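Local structure of methyltransferase WBDD (Escherichia coli, 4AZS) at residues E337-R341 with E342-G346; D270-H273 with G274-T277. The protein is a bifunctional kinase and methyltransferase that regulates the chain length of the O9a O antigen in Escherichia coli. All blocks are in the same frame, centred on the assembly; numbering follows the deposited sequence.

Contact 1 of 2, residues E337-R341 with E342-G346. With SO4 (sulfate ion), chain K.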
loop_
_atom_site.group_PDB
_atom_site.type_symbol
_atom_site.label_atom_id
_atom_site.label_comp_id
_atom_site.label_asym_id
_atom_site.label_seq_id
_atom_site.Cartn_x
_atom_site.Cartn_y
_atom_site.Cartn_z
ATOM N N GLU A 337 -3.632 -45.902 -40.910
ATOM C CA GLU A 337 -2.846 -47.045 -41.406
ATOM C C GLU A 337 -3.690 -47.974 -42.289
ATOM O O GLU A 337 -4.925 -48.000 -42.187
ATOM C CB GLU A 337 -2.302 -47.830 -40.210
ATOM C CG GLU A 337 -1.122 -48.749 -40.489
ATOM C CD GLU A 337 -0.579 -49.383 -39.210
ATOM O OE1 GLU A 337 -0.056 -48.651 -38.342
ATOM O OE2 GLU A 337 -0.691 -50.618 -39.068
ATOM N N GLU A 338 -3.029 -48.739 -43.156
ATOM C CA GLU A 338 -3.750 -49.594 -44.091
ATOM C C GLU A 338 -4.251 -50.811 -43.365
ATOM O O GLU A 338 -3.498 -51.480 -42.657
ATOM C CB GLU A 338 -2.887 -50.004 -45.285
ATOM C CG GLU A 338 -2.785 -48.906 -46.334
ATOM C CD GLU A 338 -2.471 -49.413 -47.728
ATOM O OE1 GLU A 338 -3.083 -50.418 -48.156
ATOM O OE2 GLU A 338 -1.623 -48.786 -48.403
ATOM N N ILE A 339 -5.540 -51.087 -43.532
ATOM C CA ILE A 339 -6.157 -52.222 -42.872
ATOM C C ILE A 339 -6.973 -53.086 -43.827
ATOM O O ILE A 339 -7.565 -52.616 -44.779
ATOM C CB ILE A 339 -7.041 -51.779 -41.694
ATOM C CG1 ILE A 339 -8.091 -50.765 -42.137
ATOM C CG2 ILE A 339 -6.182 -51.180 -40.594
ATOM C CD1 ILE A 339 -9.256 -50.648 -41.171
ATOM N N ASP A 340 -6.989 -54.372 -43.541
ATOM C CA ASP A 340 -7.793 -55.298 -44.273
ATOM C C ASP A 340 -9.017 -55.642 -43.424
ATOM O O ASP A 340 -8.953 -56.458 -42.509
ATOM C CB ASP A 340 -6.962 -56.525 -44.591
ATOM C CG ASP A 340 -7.672 -57.458 -45.490
ATOM O OD1 ASP A 340 -8.914 -57.444 -45.479
ATOM O OD2 ASP A 340 -6.990 -58.205 -46.208
ATOM N N ARG A 341 -10.132 -54.995 -43.726
ATOM C CA ARG A 341 -11.334 -55.127 -42.927
ATOM C C ARG A 341 -11.924 -56.552 -43.000
ATOM O O ARG A 341 -12.484 -57.062 -42.041
ATOM C CB ARG A 341 -12.322 -54.044 -43.348
ATOM C CG ARG A 341 -11.829 -52.669 -42.930
ATOM C CD ARG A 341 -12.666 -51.524 -43.466
ATOM N NE ARG A 341 -12.387 -51.283 -44.881
ATOM C CZ ARG A 341 -11.302 -50.672 -45.346
ATOM N NH1 ARG A 341 -10.366 -50.223 -44.518
ATOM N NH2 ARG A 341 -11.151 -50.514 -46.657
ATOM N N GLU A 342 -11.716 -57.219 -44.120
ATOM C CA GLU A 342 -12.159 -58.579 -44.269
ATOM C C GLU A 342 -11.473 -59.515 -43.275
ATOM O O GLU A 342 -12.094 -60.405 -42.689
ATOM C CB GLU A 342 -11.858 -59.027 -45.699
ATOM C CG GLU A 342 -12.231 -60.453 -46.020
ATOM C CD GLU A 342 -13.733 -60.744 -45.909
ATOM O OE1 GLU A 342 -14.581 -59.816 -46.017
ATOM O OE2 GLU A 342 -14.065 -61.930 -45.714
ATOM N N LYS A 343 -10.173 -59.346 -43.129
ATOM C CA LYS A 343 -9.373 -60.272 -42.338
ATOM C C LYS A 343 -9.560 -59.959 -40.884
ATOM O O LYS A 343 -9.683 -60.868 -40.072
ATOM C CB LYS A 343 -7.892 -60.222 -42.734
ATOM C CG LYS A 343 -7.623 -60.994 -44.015
ATOM C CD LYS A 343 -6.151 -61.025 -44.392
ATOM C CE LYS A 343 -5.971 -61.753 -45.716
ATOM N NZ LYS A 343 -4.640 -62.399 -45.849
ATOM N N ILE A 344 -9.623 -58.675 -40.573
ATOM C CA ILE A 344 -9.942 -58.227 -39.235
ATOM C C ILE A 344 -11.306 -58.737 -38.774
ATOM O O ILE A 344 -11.432 -59.302 -37.677
ATOM C CB ILE A 344 -9.870 -56.691 -39.150
ATOM C CG1 ILE A 344 -8.421 -56.275 -39.229
ATOM C CG2 ILE A 344 -10.503 -56.178 -37.862
ATOM C CD1 ILE A 344 -8.203 -54.784 -39.357
ATOM N N LEU A 345 -12.332 -58.555 -39.591
ATOM C CA LEU A 345 -13.689 -58.981 -39.199
ATOM C C LEU A 345 -13.828 -60.490 -39.178
ATOM O O LEU A 345 -14.403 -61.063 -38.273
ATOM C CB LEU A 345 -14.742 -58.384 -40.122
ATOM C CG LEU A 345 -14.979 -56.906 -39.887
ATOM C CD1 LEU A 345 -15.689 -56.271 -41.072
ATOM C CD2 LEU A 345 -15.751 -56.689 -38.588
ATOM N N GLY A 346 -13.255 -61.143 -40.161
ATOM C CA GLY A 346 -13.278 -62.588 -40.196
ATOM C C GLY A 346 -12.664 -63.199 -38.960
ATOM O O GLY A 346 -13.300 -64.004 -38.275
HETATM S S SO4 K . -11.035 -54.225 -47.100
HETATM O O1 SO4 K . -12.267 -53.455 -47.357
HETATM O O2 SO4 K . -11.390 -55.603 -46.643
HETATM O O3 SO4 K . -10.259 -53.426 -46.099
HETATM O O4 SO4 K . -10.234 -54.427 -48.333
#
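An N-cap joined to a hydrophobic staple begins helix 341-357: Asp340 caps the NH groups of Lys343 and, weakly, Glu342, and Ile339 meets Ile344. Asp340 suits the N-cap because its short carboxylate can fold back on backbone NH groups that have no carbonyl a turn earlier to bond. With CG anti to the backbone N (chi1 -173°), OD1 reaches Lys343 N at 3.3 Å, the donor coming from well above the carboxylate plane. The first i-to-i+4 backbone bond runs from Ile344 N to Asp340 O, 3.0 Å and nearly straight (172°), and the next from Leu345 N to Arg341 O at 2.9 Å. The methylenes of Lys343 slant past the same carboxylate, CD 3.5 Å from Asp340 OD2, while NZ stays out of contact with it. The staple joins the residue before the N-cap to the fourth residue of the helix: Ile344 CD1 meets Ile339 CB at 4.0 Å.

A sulfate ion, probably from the crystallisation liquor, sits at the N-terminal end of the helix. Arg341 N gives sulfate O3 a hydrogen bond of 2.8 Å. Sulfate O2 accepts another from the backbone of Glu342. The Arg341 chain bends at chi3 (-76°), bringing the guanidinium alongside the anion, O3 lying 3.0 Å above the guanidinium plane, over its centre. Backbone NH groups, helix dipole and arginine probably stabilise the negative charge together.

Among its neighbours, Ile339 packs on Met332 and Leu333 of helix 329-334, Leu345 on Phe403 and Val407 of helix 397-410, and Glu342 forms a salt bridge with Lys462. The start of helix 341-357 is thereby wedged among the helices of the kinase part.

Contact 2 of 2, residues D270-H273 with G274-T277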
loop_
_atom_site.group_PDB
_atom_site.type_symbol
_atom_site.label_atom_id
_atom_site.label_comp_id
_atom_site.label_asym_id
_atom_site.label_seq_id
_atom_site.Cartn_x
_atom_site.Cartn_y
_atom_site.Cartn_z
ATOM N N ASP A 270 -8.599 -47.096 -5.939
ATOM C CA ASP A 270 -8.559 -45.945 -5.024
ATOM C C ASP A 270 -7.743 -44.890 -5.789
ATOM O O ASP A 270 -6.549 -45.155 -6.143
ATOM C CB ASP A 270 -7.851 -46.408 -3.744
ATOM C CG ASP A 270 -7.554 -45.281 -2.747
ATOM O OD1 ASP A 270 -7.656 -44.079 -3.126
ATOM O OD2 ASP A 270 -7.228 -45.653 -1.576
ATOM N N MET A 271 -8.394 -43.769 -6.122
ATOM C CA MET A 271 -7.755 -42.664 -6.871
ATOM C C MET A 271 -7.900 -41.369 -6.099
ATOM O O MET A 271 -8.806 -41.265 -5.304
ATOM C CB MET A 271 -8.380 -42.494 -8.238
ATOM C CG MET A 271 -7.850 -43.478 -9.271
ATOM S SD MET A 271 -6.160 -43.152 -9.868
ATOM C CE MET A 271 -6.492 -41.855 -11.059
ATOM N N PRO A 272 -7.005 -40.375 -6.334
ATOM C CA PRO A 272 -7.167 -39.123 -5.600
ATOM C C PRO A 272 -8.307 -38.279 -6.138
ATOM O O PRO A 272 -8.848 -38.576 -7.200
ATOM C CB PRO A 272 -5.829 -38.399 -5.820
ATOM C CG PRO A 272 -5.271 -38.956 -7.086
ATOM C CD PRO A 272 -5.753 -40.388 -7.132
ATOM N N HIS A 273 -8.663 -37.243 -5.377
ATOM C CA HIS A 273 -9.532 -36.152 -5.854
ATOM C C HIS A 273 -10.901 -36.663 -6.172
ATOM O O HIS A 273 -11.394 -37.564 -5.505
ATOM C CB HIS A 273 -8.882 -35.430 -7.042
ATOM C CG HIS A 273 -7.433 -35.060 -6.797
ATOM N ND1 HIS A 273 -6.399 -35.660 -7.449
ATOM C CD2 HIS A 273 -6.864 -34.145 -5.905
ATOM C CE1 HIS A 273 -5.239 -35.133 -7.012
ATOM N NE2 HIS A 273 -5.530 -34.207 -6.063
ATOM N N GLY A 274 -11.539 -36.114 -7.189
ATOM C CA GLY A 274 -12.872 -36.567 -7.540
ATOM C C GLY A 274 -12.783 -37.890 -8.252
ATOM O O GLY A 274 -13.739 -38.652 -8.273
ATOM N N ILE A 275 -11.588 -38.194 -8.750
ATOM C CA ILE A 275 -11.435 -38.832 -10.056
ATOM C C ILE A 275 -12.401 -39.997 -10.341
ATOM O O ILE A 275 -13.076 -39.986 -11.367
ATOM C CB ILE A 275 -9.958 -39.189 -10.333
ATOM C CG1 ILE A 275 -9.100 -37.907 -10.311
ATOM C CG2 ILE A 275 -9.813 -39.882 -11.682
ATOM C CD1 ILE A 275 -7.607 -38.140 -10.106
ATOM N N LEU A 276 -12.474 -40.983 -9.452
ATOM C CA LEU A 276 -13.403 -42.102 -9.628
ATOM C C LEU A 276 -14.592 -41.980 -8.688
ATOM O O LEU A 276 -14.426 -41.894 -7.486
ATOM C CB LEU A 276 -12.719 -43.455 -9.378
ATOM C CG LEU A 276 -11.499 -43.862 -10.240
ATOM C CD1 LEU A 276 -10.992 -45.253 -9.889
ATOM C CD2 LEU A 276 -11.818 -43.785 -11.720
ATOM N N THR A 277 -15.797 -42.000 -9.228
ATOM C CA THR A 277 -16.971 -42.233 -8.390
ATOM C C THR A 277 -16.866 -43.647 -7.789
ATOM O O THR A 277 -16.060 -44.454 -8.252
ATOM C CB THR A 277 -18.266 -42.160 -9.221
ATOM O OG1 THR A 277 -18.325 -43.286 -10.113
ATOM C CG2 THR A 277 -18.327 -40.858 -10.027
#
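Ile275 N donates to Pro272 O at 3.2 Å with an angle of 152°, the bond that closes the turn through His273 and Gly274. It arrives in the plane of the carbonyl, on a lone pair. His273 has a positive phi (64°) and Gly274 an ordinary helical one, the backbone pattern of a type II' beta turn. The positive-phi position is the one glycine usually takes, so a histidine there is unusual; its ring nitrogen NE2 is held by Glu193. Glycine in the next place brings no side chain to the exposed crest.

Ile275 is turned back into the turn. Its CG1 branch lies anti to the carbonyl carbon (chi1 -60°), and the extended second torsion then puts CD1 3.9 Å from Pro272 CG. The same methyl meets the edge of the His273 imidazole, 3.8 Å from ND1 and in the ring plane; the two side chains lie side by side, pointing the same way. The other branch, CG2, faces Met271 CE at 3.9 Å. Met271 is suited to this place because its unbranched chain can fold: bends at chi2 and chi3 bring CE to Ile275, while CG packs against Leu276 CD1 at 3.7 Å. One flexible side chain thus touches both the last residue of the turn, Ile275, and the residue after it, Leu276.

At the start of the segment, Asp270 pairs with Arg192 through OD1 and bonds Ser23 of another copy of the protein through OD2. Leu276 leans on Ser281 and Asn284 of helix 278-296, whose N-cap is Thr277. In topology this is the connection from the third strand of the kinase N-lobe sheet, 262-268, to helix 278-296, consistent with the beta3-alphaC link of protein kinases, and a type II' turn makes the bend.

In the fold
Both contacts prepare the start of a helix in the kinase part, but on different elements: contact 2 leads from strand 262-268 into helix 278-296, contact 1 from helix 329-334 into helix 341-357. Their centres are 38 Å apart and they do not touch. Contact 1 is partly buried, with Ile344 and Leu345 buried against neighbouring helices and its polar cap meeting a sulfate; its chemistry is mostly backbone NH groups satisfied by carboxylate, carbonyl and anion. Contact 2 is a surface turn with one bridging backbone bond, held mainly by apolar side chains, while Asp270, at the start of the segment, reaches a second subunit.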